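Local coordinates for uncharacterized protein (Leishmania major, PDB 2B4W) that is of unknown function but belongs to a family, DUF1861, grouped with the beta-fructosidase clan, whose members are typically five-bladed beta-propeller enzymes acting on glycans, at residues 18-23 and 67-72; 26-31 and 47-52; 56-61 and 80-85; 251-256 and 285-290. All coordinates share one frame; numbering follows the deposited sequence.

Contact 1: 18-23 and 67-72; sequences VLLTFK and GKDEFT
Residues Thr21 to Lys23 and Glu70 to Thr72 form a parallel strand pair near the protein surface, joining strand 16-23 to strand 70-73 within the large mixed sheet. Thr21 N donates to Asp69 O (2.9 Å), Thr21 O receives Phe71 N (3.0 Å), and Lys23 N reaches Phe71 O (2.9 Å). On one face the side chains of Phe22 and Phe71 run alongside each other in the same direction, with Phe22 CD2 3.8 Å from Phe71 CB. Leu20 CD1 leans on Phe71 CE2 at 3.9 Å, and Phe63 meets the Phe22 ring edge to face. The other face is polar. Lys23 CD lies against Glu70 CD (3.6 Å); beyond it the chain bends at chi3 and chi4, and Lys23 NZ stays 4.1 Å from Glu70 OE1, beyond a salt bridge. Next to the paired strands, Val18 CG2 touches the carboxylate of Asp69, which is salt-bridged to Arg290. The backbone bonds therefore fix the register, and the Lys23-Glu70 attraction adds a looser electrostatic term, probably softened by solvent.

Contact 2: 26-31 and 47-52; sequences DGYDVY and GRVEKR
Tyr31 OH donates a short hydrogen bond to Glu50 OE1 (2.6 Å), arriving from above the carboxylate plane, 44° out of it. Glu50 OE1 also forms a salt bridge with Lys256, so one oxygen takes two donors. The second strong pair is Asp29 with Arg52: Arg52 NE meets the syn lone pair of Asp29 OD2 at 2.9 Å, the two flat groups are nearly coplanar, and Arg52 NE and NH2 make weak bonds to Asp29 OD1. Arg48 runs extended beside Tyr31, placing its CD over one ring face, 3.8 Å from the centroid, as a CH-pi contact; Tyr31 OH sits over the guanidinium, whose NH1 is salt-bridged to Asp83. Asp29, Tyr31, Arg48 and Glu50 share one face of an antiparallel pairing in the mixed sheet, where Asp29-Glu50 and Tyr31-Arg48 are hydrogen-bonded pairs flanking the non-hydrogen-bonded pair Val30-Val49. Strand 42-50 has strand 59-67 as a further neighbour. Beyond the strand end, a water spans Gly27 O and Arg52 N. On the apolar face Val30 CG2 meets Val49 CG2 at 4.3 Å. Tyr28 CB lies 3.5 Å from Val49 CG1, and with CG anti to the carbonyl carbon (chi1 -70°) the ring edge is turned toward the backbone of Glu50.

Contact 3: 56-61 and 80-85; sequences AASHVR and ELEDPY
The carboxylate of Glu82, a flat group, brings OE2 to 3.6 Å from Ala56 CA, while the other flat group, the His59 ring, leads away from residues 80-85 and has Arg61 CD at its edge. Val60 CG2 packs on the Pro84 ring, at similar distances from three of its carbons, the nearest being Pro84 CG at 3.8 Å. The contact joins two sheets, the start of strand 59-67 in the mixed sheet and the approach to strand 84-89 of a four-stranded antiparallel sheet, consistent with adjoining blades of a beta-propeller, the fold usual in the clan; the chain turns its corner at Asp83. No direct hydrogen bond crosses it. Two waters do the bridging instead: one donates to Glu82 OE2 (2.5 Å) and accepts from Ser58 N, and the other donates to both Ser58 O and Glu80 OE1. Glu82 runs extended beyond CG (chi2 -178°), carrying its carboxylate past Ser58, whose CB is 4.0 Å from Glu82 CG. Arg48 makes a long, weak ion pair with the same carboxylate. Val60 CG2 also touches Leu81 CB (4.2 Å), and the Leu81 side chain continues into a lining of Phe95, Tyr113 and Tyr115 from the four-stranded sheet. Leu81 O is buried by the contact without a hydrogen-bonding partner in the model; Val60 CG2 lies 3.4 Å from Leu81 O.

Contact 4: 251-256 and 285-290; sequences PPCEPK and DSHEGR
Lys256, Asp285 and His287 lose the most surface here, where the loop after strand 238-245 packs on a classic beta bulge. Ser286 and His287 form the bulge, both facing Val283 of the preceding strand, at the entry to strand 287-293. Lys256 sets its CB 3.9 Å from Asp285 CB and 3.7 Å from Asp285 O. With CG anti to the backbone N (chi1 -164°) the extended lysine chain leads past Asp285, and a bend at chi4 turns NZ to a water that donates to Asp285 O (3.0 Å). NZ itself is held by Lys51 O and the carboxylate of Glu50, so the ammonium group fastens the loop to strand 42-50 and what follows it. His287 offers one ring face to Cys253: CB stands 3.6 Å from the centroid, only 14° off the normal, and SG approaches the same ring at 4.2 Å as a sulfur-aromatic contact. His287 ND1 donates to Ser286 OG at 2.8 Å, close to the ring plane, which would restrain turning about CB-CG. The serine passes the chain of bonds on, because Ser286 OG donates in turn to Glu254 O at 2.7 Å, tilted 27° from the carbonyl plane.

Following the chain from the N terminus, contact 1 opens first at 18-23 and closes only at 67-72. Contact 2 is nested inside that loop, closing a shorter one between 26-31 and 47-52, and meets contact 1 where Phe22 CZ packs on Val30 CG1 (3.7 Å). Contact 3 starts at 56-61, before contact 1 has closed, and ends beyond it at 80-85, so the two cross; it carries the chain into a second sheet. Contact 4 comes in series, far along the sequence, yet strand 287-293 returns as the antiparallel neighbour of strand 16-23. Early and late portions of the chain thus share the mixed sheet, while contacts 3 and 4 remain about 6 Å apart at their nearest atoms.

Contact 1: 18-23 and 67-72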
loop_
_atom_site.group_PDB
_atom_site.type_symbol
_atom_site.label_atom_id
_atom_site.label_comp_id
_atom_site.label_asym_id
_atom_site.label_seq_id
_atom_site.Cartn_x
_atom_site.Cartn_y
_atom_site.Cartn_z
ATOM N N VAL A 18 13.593 -11.380 0.256
ATOM C CA VAL A 18 12.903 -12.573 -0.191
ATOM C C VAL A 18 11.754 -12.175 -1.132
ATOM O O VAL A 18 11.376 -10.995 -1.151
ATOM C CB VAL A 18 12.275 -13.425 0.925
ATOM C CG1 VAL A 18 13.293 -13.876 1.971
ATOM C CG2 VAL A 18 11.146 -12.646 1.597
ATOM N N LEU A 19 11.280 -13.210 -1.827
ATOM C CA LEU A 19 10.042 -13.102 -2.600
ATOM C C LEU A 19 9.017 -14.009 -1.929
ATOM O O LEU A 19 9.354 -15.127 -1.531
ATOM C CB LEU A 19 10.231 -13.449 -4.070
ATOM C CG LEU A 19 11.055 -12.436 -4.881
ATOM C CD1 LEU A 19 11.237 -12.946 -6.306
ATOM C CD2 LEU A 19 10.432 -11.048 -4.859
ATOM N N LEU A 20 7.793 -13.504 -1.796
ATOM C CA LEU A 20 6.760 -14.343 -1.204
ATOM C C LEU A 20 6.452 -15.483 -2.178
ATOM O O LEU A 20 6.581 -15.295 -3.388
ATOM C CB LEU A 20 5.456 -13.599 -0.914
ATOM C CG LEU A 20 5.549 -12.326 -0.070
ATOM C CD1 LEU A 20 4.225 -11.990 0.597
ATOM C CD2 LEU A 20 6.653 -12.469 0.957
ATOM N N THR A 21 6.051 -16.612 -1.628
ATOM C CA THR A 21 5.578 -17.733 -2.434
ATOM C C THR A 21 4.072 -17.827 -2.175
ATOM O O THR A 21 3.649 -17.687 -1.020
ATOM C CB THR A 21 6.221 -19.103 -2.155
ATOM O OG1 THR A 21 5.880 -19.532 -0.831
ATOM C CG2 THR A 21 7.728 -19.026 -2.253
ATOM N N PHE A 22 3.284 -17.998 -3.219
ATOM C CA PHE A 22 1.833 -18.076 -3.126
ATOM C C PHE A 22 1.369 -19.429 -3.685
ATOM O O PHE A 22 1.922 -19.830 -4.702
ATOM C CB PHE A 22 1.121 -16.942 -3.862
ATOM C CG PHE A 22 1.408 -15.564 -3.299
ATOM C CD1 PHE A 22 2.487 -14.822 -3.739
ATOM C CD2 PHE A 22 0.592 -15.038 -2.325
ATOM C CE1 PHE A 22 2.719 -13.568 -3.205
ATOM C CE2 PHE A 22 0.818 -13.785 -1.797
ATOM C CZ PHE A 22 1.895 -13.042 -2.225
ATOM N N LYS A 23 0.415 -20.064 -3.024
ATOM C CA LYS A 23 -0.167 -21.349 -3.366
ATOM C C LYS A 23 -1.671 -21.269 -3.518
ATOM O O LYS A 23 -2.363 -20.488 -2.884
ATOM C CB LYS A 23 0.174 -22.418 -2.332
ATOM C CG LYS A 23 1.645 -22.769 -2.221
ATOM C CD LYS A 23 1.944 -23.370 -0.847
ATOM C CE LYS A 23 2.629 -24.722 -1.015
ATOM N NZ LYS A 23 3.847 -24.592 -1.870
ATOM N N GLY A 67 3.352 -20.690 6.047
ATOM C CA GLY A 67 4.784 -20.926 6.246
ATOM C C GLY A 67 5.530 -19.608 6.205
ATOM O O GLY A 67 4.926 -18.580 5.891
ATOM N N LYS A 68 6.823 -19.587 6.475
ATOM C CA LYS A 68 7.585 -18.344 6.429
ATOM C C LYS A 68 7.576 -17.794 5.013
ATOM O O LYS A 68 8.047 -18.499 4.121
ATOM C CB LYS A 68 9.022 -18.567 6.919
ATOM C CG LYS A 68 9.752 -17.267 7.245
ATOM C CD LYS A 68 11.219 -17.321 6.883
ATOM C CE LYS A 68 12.002 -16.107 7.348
ATOM N NZ LYS A 68 13.478 -16.328 7.334
ATOM N N ASP A 69 7.037 -16.598 4.793
ATOM C CA ASP A 69 6.898 -15.975 3.470
ATOM C C ASP A 69 6.156 -16.861 2.470
ATOM O O ASP A 69 6.320 -16.784 1.254
ATOM C CB ASP A 69 8.275 -15.548 2.954
ATOM C CG ASP A 69 8.966 -14.594 3.911
ATOM O OD1 ASP A 69 8.367 -13.583 4.340
ATOM O OD2 ASP A 69 10.145 -14.830 4.252
ATOM N N GLU A 70 5.244 -17.697 2.972
ATOM C CA GLU A 70 4.370 -18.564 2.215
ATOM C C GLU A 70 2.901 -18.367 2.600
ATOM O O GLU A 70 2.464 -18.410 3.750
ATOM C CB GLU A 70 4.710 -20.045 2.398
ATOM C CG GLU A 70 3.718 -20.942 1.636
ATOM C CD GLU A 70 3.937 -22.394 2.040
ATOM O OE1 GLU A 70 5.019 -22.927 1.725
ATOM O OE2 GLU A 70 3.064 -23.006 2.678
ATOM N N PHE A 71 2.103 -18.140 1.567
ATOM C CA PHE A 71 0.717 -17.720 1.642
ATOM C C PHE A 71 -0.181 -18.565 0.760
ATOM O O PHE A 71 0.051 -18.725 -0.445
ATOM C CB PHE A 71 0.648 -16.223 1.265
ATOM C CG PHE A 71 1.141 -15.334 2.408
ATOM C CD1 PHE A 71 0.237 -14.927 3.370
ATOM C CD2 PHE A 71 2.455 -14.938 2.484
ATOM C CE1 PHE A 71 0.659 -14.138 4.423
ATOM C CE2 PHE A 71 2.899 -14.144 3.527
ATOM C CZ PHE A 71 1.987 -13.749 4.480
ATOM N N THR A 72 -1.244 -19.123 1.350
ATOM C CA THR A 72 -2.154 -19.943 0.553
ATOM C C THR A 72 -3.526 -19.296 0.407
ATOM O O THR A 72 -4.149 -18.777 1.330
ATOM C CB THR A 72 -2.333 -21.353 1.140
ATOM O OG1 THR A 72 -1.101 -22.056 1.093
ATOM C CG2 THR A 72 -3.264 -22.185 0.287
#

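Contact 2: 26-31 and 47-52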
loop_
_atom_site.group_PDB
_atom_site.type_symbol
_atom_site.label_atom_id
_atom_site.label_comp_id
_atom_site.label_asym_id
_atom_site.label_seq_id
_atom_site.Cartn_x
_atom_site.Cartn_y
_atom_site.Cartn_z
ATOM N N ASP A 26 -1.898 -21.268 -8.987
ATOM C CA ASP A 26 -0.965 -21.671 -10.035
ATOM C C ASP A 26 -1.313 -21.067 -11.385
ATOM O O ASP A 26 -2.471 -21.004 -11.795
ATOM C CB ASP A 26 -0.962 -23.204 -10.094
ATOM C CG ASP A 26 -0.340 -23.823 -8.855
ATOM O OD1 ASP A 26 0.332 -23.116 -8.070
ATOM O OD2 ASP A 26 -0.533 -25.042 -8.670
ATOM N N GLY A 27 -0.349 -20.553 -12.146
ATOM C CA GLY A 27 -0.709 -20.015 -13.454
ATOM C C GLY A 27 -0.818 -18.506 -13.441
ATOM O O GLY A 27 -0.711 -17.877 -14.498
ATOM N N TYR A 28 -1.024 -17.977 -12.229
ATOM C CA TYR A 28 -1.159 -16.541 -12.029
ATOM C C TYR A 28 0.041 -15.887 -11.358
ATOM O O TYR A 28 0.795 -16.491 -10.605
ATOM C CB TYR A 28 -2.384 -16.226 -11.179
ATOM C CG TYR A 28 -3.704 -16.460 -11.849
ATOM C CD1 TYR A 28 -4.247 -17.745 -11.854
ATOM C CD2 TYR A 28 -4.397 -15.427 -12.454
ATOM C CE1 TYR A 28 -5.466 -17.956 -12.469
ATOM C CE2 TYR A 28 -5.625 -15.644 -13.072
ATOM C CZ TYR A 28 -6.139 -16.916 -13.073
ATOM O OH TYR A 28 -7.360 -17.158 -13.674
ATOM N N ASP A 29 0.183 -14.595 -11.646
ATOM C CA ASP A 29 1.055 -13.720 -10.880
ATOM C C ASP A 29 0.231 -13.206 -9.691
ATOM O O ASP A 29 -0.998 -13.108 -9.776
ATOM C CB ASP A 29 1.554 -12.530 -11.676
ATOM C CG ASP A 29 2.702 -12.821 -12.610
ATOM O OD1 ASP A 29 3.356 -13.861 -12.422
ATOM O OD2 ASP A 29 2.942 -12.013 -13.529
ATOM N N VAL A 30 0.917 -12.887 -8.619
ATOM C CA VAL A 30 0.342 -12.271 -7.434
ATOM C C VAL A 30 1.243 -11.102 -7.055
ATOM O O VAL A 30 2.439 -11.335 -6.901
ATOM C CB VAL A 30 0.241 -13.227 -6.241
ATOM C CG1 VAL A 30 -0.353 -12.451 -5.062
ATOM C CG2 VAL A 30 -0.593 -14.449 -6.577
ATOM N N TYR A 31 0.706 -9.903 -6.947
ATOM C CA TYR A 31 1.549 -8.728 -6.752
ATOM C C TYR A 31 0.686 -7.613 -6.162
ATOM O O TYR A 31 -0.464 -7.916 -5.891
ATOM C CB TYR A 31 2.230 -8.315 -8.039
ATOM C CG TYR A 31 1.392 -7.876 -9.199
ATOM C CD1 TYR A 31 0.715 -8.773 -10.023
ATOM C CD2 TYR A 31 1.287 -6.529 -9.487
ATOM C CE1 TYR A 31 -0.033 -8.288 -11.078
ATOM C CE2 TYR A 31 0.545 -6.039 -10.532
ATOM C CZ TYR A 31 -0.122 -6.944 -11.335
ATOM O OH TYR A 31 -0.870 -6.454 -12.383
ATOM N N GLY A 47 -3.979 -10.219 -2.144
ATOM C CA GLY A 47 -3.136 -10.064 -3.314
ATOM C C GLY A 47 -3.948 -9.795 -4.575
ATOM O O GLY A 47 -5.102 -10.195 -4.735
ATOM N N ARG A 48 -3.272 -9.091 -5.468
ATOM C CA ARG A 48 -3.790 -8.850 -6.813
ATOM C C ARG A 48 -3.314 -10.004 -7.676
ATOM O O ARG A 48 -2.097 -10.260 -7.743
ATOM C CB ARG A 48 -3.352 -7.496 -7.323
ATOM C CG ARG A 48 -3.471 -7.175 -8.782
ATOM C CD ARG A 48 -2.687 -5.913 -9.182
ATOM N NE ARG A 48 -3.029 -5.529 -10.524
ATOM C CZ ARG A 48 -2.944 -4.436 -11.217
ATOM N NH1 ARG A 48 -2.430 -3.305 -10.793
ATOM N NH2 ARG A 48 -3.410 -4.466 -12.475
ATOM N N VAL A 49 -4.241 -10.743 -8.212
ATOM C CA VAL A 49 -4.078 -11.946 -8.993
ATOM C C VAL A 49 -4.455 -11.714 -10.463
ATOM O O VAL A 49 -5.567 -11.388 -10.854
ATOM C CB VAL A 49 -4.909 -13.092 -8.400
ATOM C CG1 VAL A 49 -4.516 -14.415 -9.036
ATOM C CG2 VAL A 49 -4.680 -13.107 -6.894
ATOM N N GLU A 50 -3.443 -11.903 -11.307
ATOM C CA GLU A 50 -3.564 -11.643 -12.730
ATOM C C GLU A 50 -2.515 -12.457 -13.478
ATOM O O GLU A 50 -1.393 -12.668 -13.016
ATOM C CB GLU A 50 -3.466 -10.148 -12.945
ATOM C CG GLU A 50 -3.457 -9.652 -14.390
ATOM C CD GLU A 50 -3.304 -8.141 -14.413
ATOM O OE1 GLU A 50 -2.174 -7.648 -14.307
ATOM O OE2 GLU A 50 -4.316 -7.426 -14.522
ATOM N N LYS A 51 -2.947 -12.918 -14.639
ATOM C CA LYS A 51 -2.158 -13.563 -15.675
ATOM C C LYS A 51 -1.055 -12.645 -16.156
ATOM O O LYS A 51 -1.244 -11.455 -16.421
ATOM C CB LYS A 51 -3.083 -13.958 -16.837
ATOM C CG LYS A 51 -3.454 -15.432 -16.813
ATOM C CD LYS A 51 -4.047 -15.960 -18.101
ATOM C CE LYS A 51 -3.326 -15.668 -19.390
ATOM N NZ LYS A 51 -2.927 -16.824 -20.237
ATOM N N ARG A 52 0.163 -13.181 -16.258
ATOM C CA ARG A 52 1.238 -12.287 -16.617
ATOM C C ARG A 52 1.102 -11.711 -18.029
ATOM O O ARG A 52 1.522 -10.573 -18.280
ATOM C CB ARG A 52 2.622 -12.952 -16.520
ATOM C CG ARG A 52 3.615 -11.790 -16.567
ATOM C CD ARG A 52 5.041 -12.179 -16.342
ATOM N NE ARG A 52 5.283 -12.821 -15.060
ATOM C CZ ARG A 52 6.391 -13.490 -14.770
ATOM N NH1 ARG A 52 7.358 -13.600 -15.672
ATOM N NH2 ARG A 52 6.502 -14.037 -13.570
HETATM O O HOH W 1 0.859 -15.976 -15.569
#

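Contact 3: 56-61 and 80-85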
loop_
_atom_site.group_PDB
_atom_site.type_symbol
_atom_site.label_atom_id
_atom_site.label_comp_id
_atom_site.label_asym_id
_atom_site.label_seq_id
_atom_site.Cartn_x
_atom_site.Cartn_y
_atom_site.Cartn_z
ATOM N N ALA A 56 -5.146 -5.303 -17.206
ATOM C CA ALA A 56 -6.460 -4.980 -16.678
ATOM C C ALA A 56 -7.383 -6.193 -16.549
ATOM O O ALA A 56 -8.560 -5.999 -16.883
ATOM C CB ALA A 56 -7.169 -3.925 -17.524
ATOM N N ALA A 57 -6.882 -7.322 -16.081
ATOM C CA ALA A 57 -7.567 -8.588 -15.908
ATOM C C ALA A 57 -7.267 -9.278 -14.567
ATOM O O ALA A 57 -6.959 -10.471 -14.554
ATOM C CB ALA A 57 -7.174 -9.565 -17.010
ATOM N N SER A 58 -7.356 -8.509 -13.494
ATOM C CA SER A 58 -7.110 -8.888 -12.117
ATOM C C SER A 58 -8.403 -9.121 -11.357
ATOM O O SER A 58 -9.405 -8.540 -11.744
ATOM C CB SER A 58 -6.306 -7.778 -11.413
ATOM O OG SER A 58 -5.313 -7.453 -12.362
ATOM N N HIS A 59 -8.256 -9.957 -10.345
ATOM C CA HIS A 59 -9.215 -10.094 -9.267
ATOM C C HIS A 59 -8.402 -10.072 -7.965
ATOM O O HIS A 59 -7.173 -10.082 -8.028
ATOM C CB HIS A 59 -10.048 -11.362 -9.399
ATOM C CG HIS A 59 -9.231 -12.613 -9.306
ATOM N ND1 HIS A 59 -8.374 -13.031 -10.289
ATOM C CD2 HIS A 59 -9.139 -13.535 -8.330
ATOM C CE1 HIS A 59 -7.794 -14.158 -9.935
ATOM N NE2 HIS A 59 -8.244 -14.504 -8.728
ATOM N N VAL A 60 -9.060 -10.031 -6.822
ATOM C CA VAL A 60 -8.330 -10.044 -5.565
ATOM C C VAL A 60 -8.662 -11.308 -4.782
ATOM O O VAL A 60 -9.819 -11.713 -4.661
ATOM C CB VAL A 60 -8.650 -8.844 -4.655
ATOM C CG1 VAL A 60 -8.217 -9.172 -3.224
ATOM C CG2 VAL A 60 -8.010 -7.570 -5.175
ATOM N N ARG A 61 -7.627 -11.943 -4.249
ATOM C CA ARG A 61 -7.833 -13.068 -3.346
ATOM C C ARG A 61 -7.329 -12.748 -1.935
ATOM O O ARG A 61 -6.499 -11.863 -1.727
ATOM C CB ARG A 61 -7.139 -14.321 -3.861
ATOM C CG ARG A 61 -7.741 -14.882 -5.143
ATOM C CD ARG A 61 -9.139 -15.412 -4.971
ATOM N NE ARG A 61 -9.249 -16.689 -4.303
ATOM C CZ ARG A 61 -8.792 -17.895 -4.540
ATOM N NH1 ARG A 61 -8.033 -18.225 -5.576
ATOM N NH2 ARG A 61 -9.126 -18.848 -3.672
ATOM N N GLU A 80 -13.559 -8.161 -7.454
ATOM C CA GLU A 80 -13.227 -7.704 -8.793
ATOM C C GLU A 80 -12.516 -6.359 -8.722
ATOM O O GLU A 80 -13.108 -5.334 -9.044
ATOM C CB GLU A 80 -14.448 -7.514 -9.704
ATOM C CG GLU A 80 -15.329 -8.740 -9.730
ATOM C CD GLU A 80 -14.638 -9.943 -10.336
ATOM O OE1 GLU A 80 -14.000 -9.777 -11.394
ATOM O OE2 GLU A 80 -14.729 -11.040 -9.742
ATOM N N LEU A 81 -11.270 -6.406 -8.272
ATOM C CA LEU A 81 -10.463 -5.220 -8.119
ATOM C C LEU A 81 -8.994 -5.528 -8.387
ATOM O O LEU A 81 -8.632 -6.696 -8.414
ATOM C CB LEU A 81 -10.605 -4.648 -6.691
ATOM C CG LEU A 81 -11.989 -4.436 -6.107
ATOM C CD1 LEU A 81 -11.979 -4.489 -4.584
ATOM C CD2 LEU A 81 -12.585 -3.113 -6.583
ATOM N N GLU A 82 -8.211 -4.467 -8.530
ATOM C CA GLU A 82 -6.774 -4.391 -8.542
ATOM C C GLU A 82 -6.226 -3.745 -7.261
ATOM O O GLU A 82 -6.954 -3.028 -6.576
ATOM C CB GLU A 82 -6.253 -3.558 -9.731
ATOM C CG GLU A 82 -6.945 -3.875 -11.048
ATOM C CD GLU A 82 -6.393 -3.083 -12.215
ATOM O OE1 GLU A 82 -5.873 -1.962 -12.010
ATOM O OE2 GLU A 82 -6.489 -3.607 -13.344
ATOM N N ASP A 83 -4.950 -3.965 -6.977
ATOM C CA ASP A 83 -4.199 -3.284 -5.929
ATOM C C ASP A 83 -4.964 -3.124 -4.619
ATOM O O ASP A 83 -5.346 -1.998 -4.279
ATOM C CB ASP A 83 -3.798 -1.889 -6.386
ATOM C CG ASP A 83 -3.016 -1.931 -7.686
ATOM O OD1 ASP A 83 -2.572 -3.044 -8.025
ATOM O OD2 ASP A 83 -2.876 -0.870 -8.322
ATOM N N PRO A 84 -5.181 -4.222 -3.913
ATOM C CA PRO A 84 -5.957 -4.130 -2.665
ATOM C C PRO A 84 -5.174 -3.410 -1.560
ATOM O O PRO A 84 -3.953 -3.295 -1.602
ATOM C CB PRO A 84 -6.210 -5.579 -2.310
ATOM C CG PRO A 84 -5.151 -6.353 -3.005
ATOM C CD PRO A 84 -4.701 -5.585 -4.203
ATOM N N TYR A 85 -5.875 -2.877 -0.568
ATOM C CA TYR A 85 -5.305 -2.063 0.501
ATOM C C TYR A 85 -6.240 -2.006 1.708
ATOM O O TYR A 85 -7.458 -2.049 1.582
ATOM C CB TYR A 85 -4.966 -0.638 0.098
ATOM C CG TYR A 85 -6.036 0.239 -0.476
ATOM C CD1 TYR A 85 -6.313 0.133 -1.841
ATOM C CD2 TYR A 85 -6.760 1.151 0.281
ATOM C CE1 TYR A 85 -7.293 0.930 -2.409
ATOM C CE2 TYR A 85 -7.739 1.942 -0.290
ATOM C CZ TYR A 85 -7.997 1.823 -1.641
ATOM O OH TYR A 85 -8.959 2.583 -2.264
HETATM O O HOH W 2 -8.262 -5.385 -13.393
HETATM O O HOH W 3 -11.847 -8.207 -11.796
#

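Contact 4: 251-256 and 285-290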
loop_
_atom_site.group_PDB
_atom_site.type_symbol
_atom_site.label_atom_id
_atom_site.label_comp_id
_atom_site.label_asym_id
_atom_site.label_seq_id
_atom_site.Cartn_x
_atom_site.Cartn_y
_atom_site.Cartn_z
ATOM N N PRO A 251 14.960 -10.080 -4.437
ATOM C CA PRO A 251 15.578 -11.035 -5.356
ATOM C C PRO A 251 15.174 -10.774 -6.808
ATOM O O PRO A 251 14.161 -10.169 -7.161
ATOM C CB PRO A 251 15.043 -12.387 -4.892
ATOM C CG PRO A 251 14.670 -12.178 -3.459
ATOM C CD PRO A 251 14.210 -10.750 -3.375
ATOM N N PRO A 252 16.053 -11.225 -7.692
ATOM C CA PRO A 252 15.797 -11.125 -9.127
ATOM C C PRO A 252 14.537 -11.878 -9.533
ATOM O O PRO A 252 14.232 -12.975 -9.066
ATOM C CB PRO A 252 17.022 -11.802 -9.747
ATOM C CG PRO A 252 17.600 -12.639 -8.653
ATOM C CD PRO A 252 17.352 -11.847 -7.395
ATOM N N CYS A 253 13.781 -11.246 -10.431
ATOM C CA CYS A 253 12.574 -11.815 -10.999
ATOM C C CYS A 253 12.187 -11.011 -12.243
ATOM O O CYS A 253 12.506 -9.829 -12.350
ATOM C CB CYS A 253 11.425 -11.838 -9.994
ATOM S SG CYS A 253 11.125 -10.269 -9.145
ATOM N N GLU A 254 11.498 -11.666 -13.174
ATOM C CA GLU A 254 11.038 -10.995 -14.391
ATOM C C GLU A 254 9.852 -10.074 -14.190
ATOM O O GLU A 254 8.787 -10.435 -13.666
ATOM C CB GLU A 254 10.676 -12.066 -15.437
ATOM C CG GLU A 254 11.813 -13.059 -15.636
ATOM C CD GLU A 254 13.048 -12.387 -16.212
ATOM O OE1 GLU A 254 12.896 -11.775 -17.289
ATOM O OE2 GLU A 254 14.137 -12.469 -15.601
ATOM N N PRO A 255 9.955 -8.822 -14.624
ATOM C CA PRO A 255 8.770 -7.963 -14.473
ATOM C C PRO A 255 7.653 -8.433 -15.405
ATOM O O PRO A 255 7.804 -9.379 -16.182
ATOM C CB PRO A 255 9.272 -6.577 -14.865
ATOM C CG PRO A 255 10.481 -6.825 -15.706
ATOM C CD PRO A 255 11.074 -8.121 -15.249
ATOM N N LYS A 256 6.520 -7.748 -15.297
ATOM C CA LYS A 256 5.398 -8.052 -16.173
ATOM C C LYS A 256 5.872 -7.792 -17.610
ATOM O O LYS A 256 5.683 -8.592 -18.515
ATOM C CB LYS A 256 4.164 -7.207 -15.871
ATOM C CG LYS A 256 2.879 -7.753 -16.480
ATOM C CD LYS A 256 1.666 -7.004 -15.970
ATOM C CE LYS A 256 0.362 -7.630 -16.439
ATOM N NZ LYS A 256 0.044 -8.918 -15.798
ATOM N N ASP A 285 5.500 -5.636 -11.124
ATOM C CA ASP A 285 4.109 -5.911 -11.432
ATOM C C ASP A 285 3.898 -7.401 -11.700
ATOM O O ASP A 285 2.975 -7.793 -12.417
ATOM C CB ASP A 285 3.554 -5.101 -12.607
ATOM C CG ASP A 285 2.974 -3.767 -12.172
ATOM O OD1 ASP A 285 3.272 -3.281 -11.057
ATOM O OD2 ASP A 285 2.204 -3.158 -12.941
ATOM N N SER A 286 4.751 -8.229 -11.107
ATOM C CA SER A 286 4.622 -9.677 -11.246
ATOM C C SER A 286 4.790 -10.514 -9.991
ATOM O O SER A 286 4.302 -11.662 -9.947
ATOM C CB SER A 286 5.703 -10.139 -12.249
ATOM O OG SER A 286 7.011 -9.938 -11.745
ATOM N N HIS A 287 5.490 -10.000 -8.978
ATOM C CA HIS A 287 5.756 -10.732 -7.743
ATOM C C HIS A 287 5.490 -9.830 -6.531
ATOM O O HIS A 287 5.263 -8.633 -6.681
ATOM C CB HIS A 287 7.197 -11.242 -7.664
ATOM C CG HIS A 287 7.633 -12.262 -8.673
ATOM N ND1 HIS A 287 7.732 -11.961 -10.020
ATOM C CD2 HIS A 287 8.019 -13.553 -8.585
ATOM C CE1 HIS A 287 8.150 -13.017 -10.708
ATOM N NE2 HIS A 287 8.335 -14.010 -9.860
ATOM N N GLU A 288 5.526 -10.418 -5.345
ATOM C CA GLU A 288 5.446 -9.695 -4.075
ATOM C C GLU A 288 6.737 -9.956 -3.306
ATOM O O GLU A 288 7.115 -11.110 -3.147
ATOM C CB GLU A 288 4.202 -10.104 -3.290
ATOM C CG GLU A 288 3.820 -9.293 -2.076
ATOM C CD GLU A 288 3.449 -7.846 -2.265
ATOM O OE1 GLU A 288 3.039 -7.448 -3.384
ATOM O OE2 GLU A 288 3.538 -7.058 -1.275
ATOM N N GLY A 289 7.387 -8.881 -2.857
ATOM C CA GLY A 289 8.613 -9.065 -2.116
ATOM C C GLY A 289 8.511 -8.550 -0.689
ATOM O O GLY A 289 7.627 -7.772 -0.316
ATOM N N ARG A 290 9.455 -9.005 0.128
ATOM C CA ARG A 290 9.684 -8.512 1.472
ATOM C C ARG A 290 11.187 -8.290 1.695
ATOM O O ARG A 290 11.982 -9.207 1.464
ATOM C CB ARG A 290 9.139 -9.491 2.514
ATOM C CG ARG A 290 9.557 -9.162 3.938
ATOM C CD ARG A 290 9.150 -10.201 4.935
ATOM N NE ARG A 290 9.921 -11.428 4.955
ATOM C CZ ARG A 290 11.155 -11.572 5.433
ATOM N NH1 ARG A 290 11.853 -10.582 5.953
ATOM N NH2 ARG A 290 11.762 -12.758 5.397
HETATM O O HOH W 4 1.440 -9.823 -13.926
#